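Local coordinates for protein pyruvate dehydrogenase complex, dihydrolipoamide acetyltransferase E2 component (Thermus thermophilus, PDB 2EQ9) that probably serves as the acetyltransferase core component of the pyruvate dehydrogenase complex, this chain being its small peripheral subunit-binding domain, at residues L2-I16 with L27-A39. Numbering follows the deposited sequence.
Sequences LAVPAARKLARELGI and LGRVRVEDVRAYA
Leu-2 O accepts a hydrogen bond from Val-30 N at 2.9 Å, in the carbonyl plane and nearly straight (169° at the hydrogen), while Leu-2 CD1 lies over one face of the Arg-29 guanidinium, near its rim. That guanidinium has its polar partners on the backbone of another protein chain. Ala-3 and Val-30 form a single parallel beta bridge, with Ala-3 CB 3.8 Å from Val-30 CB. The return bond, Val-4 N to Val-30 O, is weak. Val-4 CG1 meets the Arg-31 guanidinium obliquely, the two side chains crossing at about a right angle; Arg-31 NH2 hydrogen-bonds the backbone of another protein chain. Val-4 and Arg-31 each occupy the N-cap position, so both helices begin just after the bridged residues. Helices 5-13 and 32-39 then run nearly parallel, 25° apart with axes 8.5 Å from each other at their closest, as expected of the peripheral subunit-binding fold. The close spacing is consistent with the small side chains of Ala-6 and Ala-7: Ala-6 CB presses on Val-32 CG2 at a tight 3.4 Å, and Ala-7 CB touches Val-35 CG2 at 3.6 Å. The other branch, Val-35 CG1, anti to its own backbone nitrogen (chi1 -179°), reaches Leu-10 CD1 at 3.5 Å and also packs against Ala-11. Leu-14 CD1 touches Ala-39 CB. Beyond the Schellman turn at Gly-15, Ile-16 splits its contacts. Its CG2 comes 3.6 Å from Tyr-38 CD2 at the ring edge, and its CD1 reaches Ala-39 CB at 3.9 Å. An alanine here would remove both branches and is likely to leave the Tyr-38 edge and Ala-39 without these apolar partners.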
# COMPACT_ATOMS: atom_id res chain seq x y z
N LEU C 2 7.41 -7.65 24.86
CA LEU C 2 6.96 -6.86 23.72
C LEU C 2 7.01 -5.37 24.05
O LEU C 2 6.28 -4.89 24.92
CB LEU C 2 5.55 -7.28 23.29
CG LEU C 2 4.39 -7.41 24.28
CD1 LEU C 2 3.12 -7.76 23.51
CD2 LEU C 2 4.68 -8.49 25.32
N ALA C 3 7.90 -4.66 23.37
CA ALA C 3 8.08 -3.23 23.57
C ALA C 3 8.06 -2.46 22.25
O ALA C 3 8.81 -2.78 21.31
CB ALA C 3 9.39 -2.97 24.30
N VAL C 4 7.19 -1.45 22.16
CA VAL C 4 7.09 -0.64 20.96
C VAL C 4 8.44 0.02 20.75
O VAL C 4 9.18 0.25 21.71
CB VAL C 4 5.99 0.43 21.09
CG1 VAL C 4 4.70 -0.23 21.55
CG2 VAL C 4 6.42 1.52 22.07
N PRO C 5 8.80 0.32 19.49
CA PRO C 5 10.08 0.96 19.18
C PRO C 5 10.39 2.22 20.02
O PRO C 5 11.50 2.39 20.50
CB PRO C 5 9.96 1.28 17.69
CG PRO C 5 9.01 0.23 17.18
CD PRO C 5 7.97 0.18 18.28
N ALA C 6 9.40 3.09 20.18
CA ALA C 6 9.61 4.32 20.95
C ALA C 6 10.11 4.01 22.37
O ALA C 6 10.98 4.71 22.89
CB ALA C 6 8.32 5.13 21.01
N ALA C 7 9.56 2.98 22.99
CA ALA C 7 9.96 2.60 24.33
C ALA C 7 11.37 2.00 24.35
O ALA C 7 12.17 2.32 25.24
CB ALA C 7 8.95 1.60 24.92
N ARG C 8 11.69 1.16 23.37
CA ARG C 8 13.01 0.53 23.31
C ARG C 8 14.07 1.61 23.09
O ARG C 8 15.16 1.55 23.65
CB ARG C 8 13.08 -0.49 22.15
CG ARG C 8 11.86 -1.39 22.07
CD ARG C 8 12.11 -2.66 21.26
NE ARG C 8 12.48 -2.43 19.86
CZ ARG C 8 11.63 -2.45 18.83
NH1 ARG C 8 10.34 -2.67 19.03
NH2 ARG C 8 12.09 -2.28 17.60
N LYS C 9 13.71 2.60 22.28
CA LYS C 9 14.61 3.71 21.97
C LYS C 9 14.90 4.51 23.24
O LYS C 9 16.06 4.79 23.55
CB LYS C 9 13.97 4.60 20.91
CG LYS C 9 14.96 5.42 20.11
CD LYS C 9 15.19 6.78 20.73
CE LYS C 9 14.02 7.72 20.48
NZ LYS C 9 14.23 9.03 21.15
N LEU C 10 13.85 4.86 23.97
CA LEU C 10 14.00 5.64 25.19
C LEU C 10 14.68 4.83 26.31
O LEU C 10 15.43 5.39 27.10
CB LEU C 10 12.63 6.14 25.65
CG LEU C 10 12.60 7.23 26.72
CD1 LEU C 10 12.91 6.64 28.07
CD2 LEU C 10 13.60 8.33 26.37
N ALA C 11 14.41 3.53 26.37
CA ALA C 11 15.01 2.70 27.40
C ALA C 11 16.54 2.74 27.26
O ALA C 11 17.26 2.87 28.26
CB ALA C 11 14.51 1.26 27.27
N ARG C 12 17.02 2.64 26.03
CA ARG C 12 18.45 2.66 25.77
C ARG C 12 19.07 4.00 26.18
O ARG C 12 20.06 4.04 26.91
CB ARG C 12 18.73 2.41 24.29
CG ARG C 12 18.35 1.03 23.79
CD ARG C 12 18.83 0.81 22.36
NE ARG C 12 20.29 0.81 22.27
CZ ARG C 12 21.08 -0.13 22.80
NH1 ARG C 12 20.55 -1.15 23.46
NH2 ARG C 12 22.40 -0.04 22.68
N GLU C 13 18.49 5.09 25.70
CA GLU C 13 18.99 6.43 25.98
C GLU C 13 19.00 6.76 27.47
O GLU C 13 19.59 7.76 27.89
CB GLU C 13 18.18 7.47 25.22
CG GLU C 13 18.00 7.12 23.75
CD GLU C 13 17.22 8.15 22.97
OE1 GLU C 13 16.20 8.65 23.50
OE2 GLU C 13 17.63 8.46 21.83
N LEU C 14 18.34 5.92 28.26
CA LEU C 14 18.30 6.12 29.71
C LEU C 14 19.20 5.11 30.41
O LEU C 14 19.34 5.14 31.63
CB LEU C 14 16.87 5.99 30.23
CG LEU C 14 15.93 7.15 29.92
CD1 LEU C 14 14.63 6.94 30.67
CD2 LEU C 14 16.58 8.47 30.35
N GLY C 15 19.79 4.21 29.64
CA GLY C 15 20.65 3.19 30.22
C GLY C 15 19.84 2.19 31.02
O GLY C 15 20.33 1.64 32.00
N ILE C 16 18.60 1.97 30.60
CA ILE C 16 17.71 1.03 31.28
C ILE C 16 17.44 -0.21 30.43
O ILE C 16 16.94 -0.11 29.31
CB ILE C 16 16.34 1.68 31.60
CG1 ILE C 16 16.51 2.88 32.52
CG2 ILE C 16 15.42 0.65 32.25
CD1 ILE C 16 15.22 3.61 32.81
N LEU C 27 -1.51 -7.42 28.71
CA LEU C 27 -0.45 -8.38 28.99
C LEU C 27 0.98 -7.96 28.64
O LEU C 27 1.59 -8.49 27.72
CB LEU C 27 -0.78 -9.73 28.35
CG LEU C 27 -0.48 -10.96 29.23
CD1 LEU C 27 1.02 -11.11 29.45
CD2 LEU C 27 -1.21 -10.82 30.56
N GLY C 28 1.48 -6.97 29.38
CA GLY C 28 2.86 -6.52 29.24
C GLY C 28 3.42 -5.62 28.15
O GLY C 28 4.62 -5.34 28.20
N ARG C 29 2.63 -5.16 27.20
CA ARG C 29 3.21 -4.31 26.16
C ARG C 29 3.83 -3.07 26.81
O ARG C 29 3.15 -2.30 27.48
CB ARG C 29 2.15 -3.88 25.14
CG ARG C 29 2.73 -3.10 23.97
CD ARG C 29 1.67 -2.70 22.93
NE ARG C 29 1.20 -3.82 22.13
CZ ARG C 29 0.14 -4.57 22.42
NH1 ARG C 29 -0.58 -4.32 23.50
NH2 ARG C 29 -0.21 -5.56 21.61
N VAL C 30 5.14 -2.90 26.62
CA VAL C 30 5.85 -1.76 27.20
C VAL C 30 5.71 -0.51 26.34
O VAL C 30 6.00 -0.52 25.14
CB VAL C 30 7.34 -2.09 27.37
CG1 VAL C 30 8.04 -0.94 28.09
CG2 VAL C 30 7.50 -3.39 28.14
N ARG C 31 5.25 0.57 26.96
CA ARG C 31 5.06 1.85 26.28
C ARG C 31 6.06 2.86 26.80
O ARG C 31 6.67 2.66 27.85
CB ARG C 31 3.65 2.39 26.53
CG ARG C 31 2.54 1.48 26.08
CD ARG C 31 2.44 1.43 24.57
NE ARG C 31 1.25 0.69 24.17
CZ ARG C 31 0.68 0.78 22.97
NH1 ARG C 31 -0.40 0.06 22.69
NH2 ARG C 31 1.19 1.58 22.04
N VAL C 32 6.24 3.96 26.07
CA VAL C 32 7.15 5.03 26.47
C VAL C 32 6.84 5.48 27.90
O VAL C 32 7.74 5.80 28.67
CB VAL C 32 7.04 6.25 25.52
CG1 VAL C 32 7.67 7.48 26.17
CG2 VAL C 32 7.72 5.94 24.21
N GLU C 33 5.56 5.49 28.25
CA GLU C 33 5.14 5.89 29.58
C GLU C 33 5.74 4.95 30.62
O GLU C 33 6.31 5.40 31.62
CB GLU C 33 3.61 5.89 29.70
CG GLU C 33 2.90 6.65 28.59
CD GLU C 33 2.74 5.83 27.32
OE1 GLU C 33 1.86 4.95 27.30
OE2 GLU C 33 3.51 6.06 26.36
N ASP C 34 5.62 3.65 30.38
CA ASP C 34 6.15 2.65 31.30
C ASP C 34 7.66 2.81 31.52
O ASP C 34 8.14 2.73 32.65
CB ASP C 34 5.86 1.24 30.78
CG ASP C 34 4.39 1.00 30.53
OD1 ASP C 34 3.58 1.35 31.42
OD2 ASP C 34 4.04 0.45 29.47
N VAL C 35 8.40 3.02 30.44
CA VAL C 35 9.84 3.18 30.55
C VAL C 35 10.16 4.36 31.46
O VAL C 35 11.05 4.29 32.30
CB VAL C 35 10.49 3.39 29.17
CG1 VAL C 35 12.00 3.53 29.32
CG2 VAL C 35 10.17 2.22 28.26
N ARG C 36 9.42 5.46 31.28
CA ARG C 36 9.62 6.65 32.10
C ARG C 36 9.17 6.38 33.53
O ARG C 36 9.79 6.85 34.49
CB ARG C 36 8.85 7.83 31.50
N ALA C 37 8.08 5.63 33.67
CA ALA C 37 7.54 5.30 34.98
C ALA C 37 8.56 4.50 35.78
O ALA C 37 8.69 4.66 36.99
CB ALA C 37 6.25 4.49 34.83
N TYR C 38 9.29 3.63 35.08
CA TYR C 38 10.31 2.80 35.71
C TYR C 38 11.54 3.66 36.01
O TYR C 38 12.26 3.42 36.98
CB TYR C 38 10.70 1.66 34.77
CG TYR C 38 11.68 0.66 35.34
CD1 TYR C 38 11.32 -0.17 36.40
CD2 TYR C 38 12.96 0.53 34.81
CE1 TYR C 38 12.22 -1.11 36.92
CE2 TYR C 38 13.86 -0.40 35.31
CZ TYR C 38 13.49 -1.21 36.37
OH TYR C 38 14.39 -2.13 36.87
N ALA C 39 11.76 4.67 35.17
CA ALA C 39 12.89 5.58 35.34
C ALA C 39 12.77 6.39 36.63
O ALA C 39 13.77 6.82 37.20
CB ALA C 39 12.98 6.51 34.14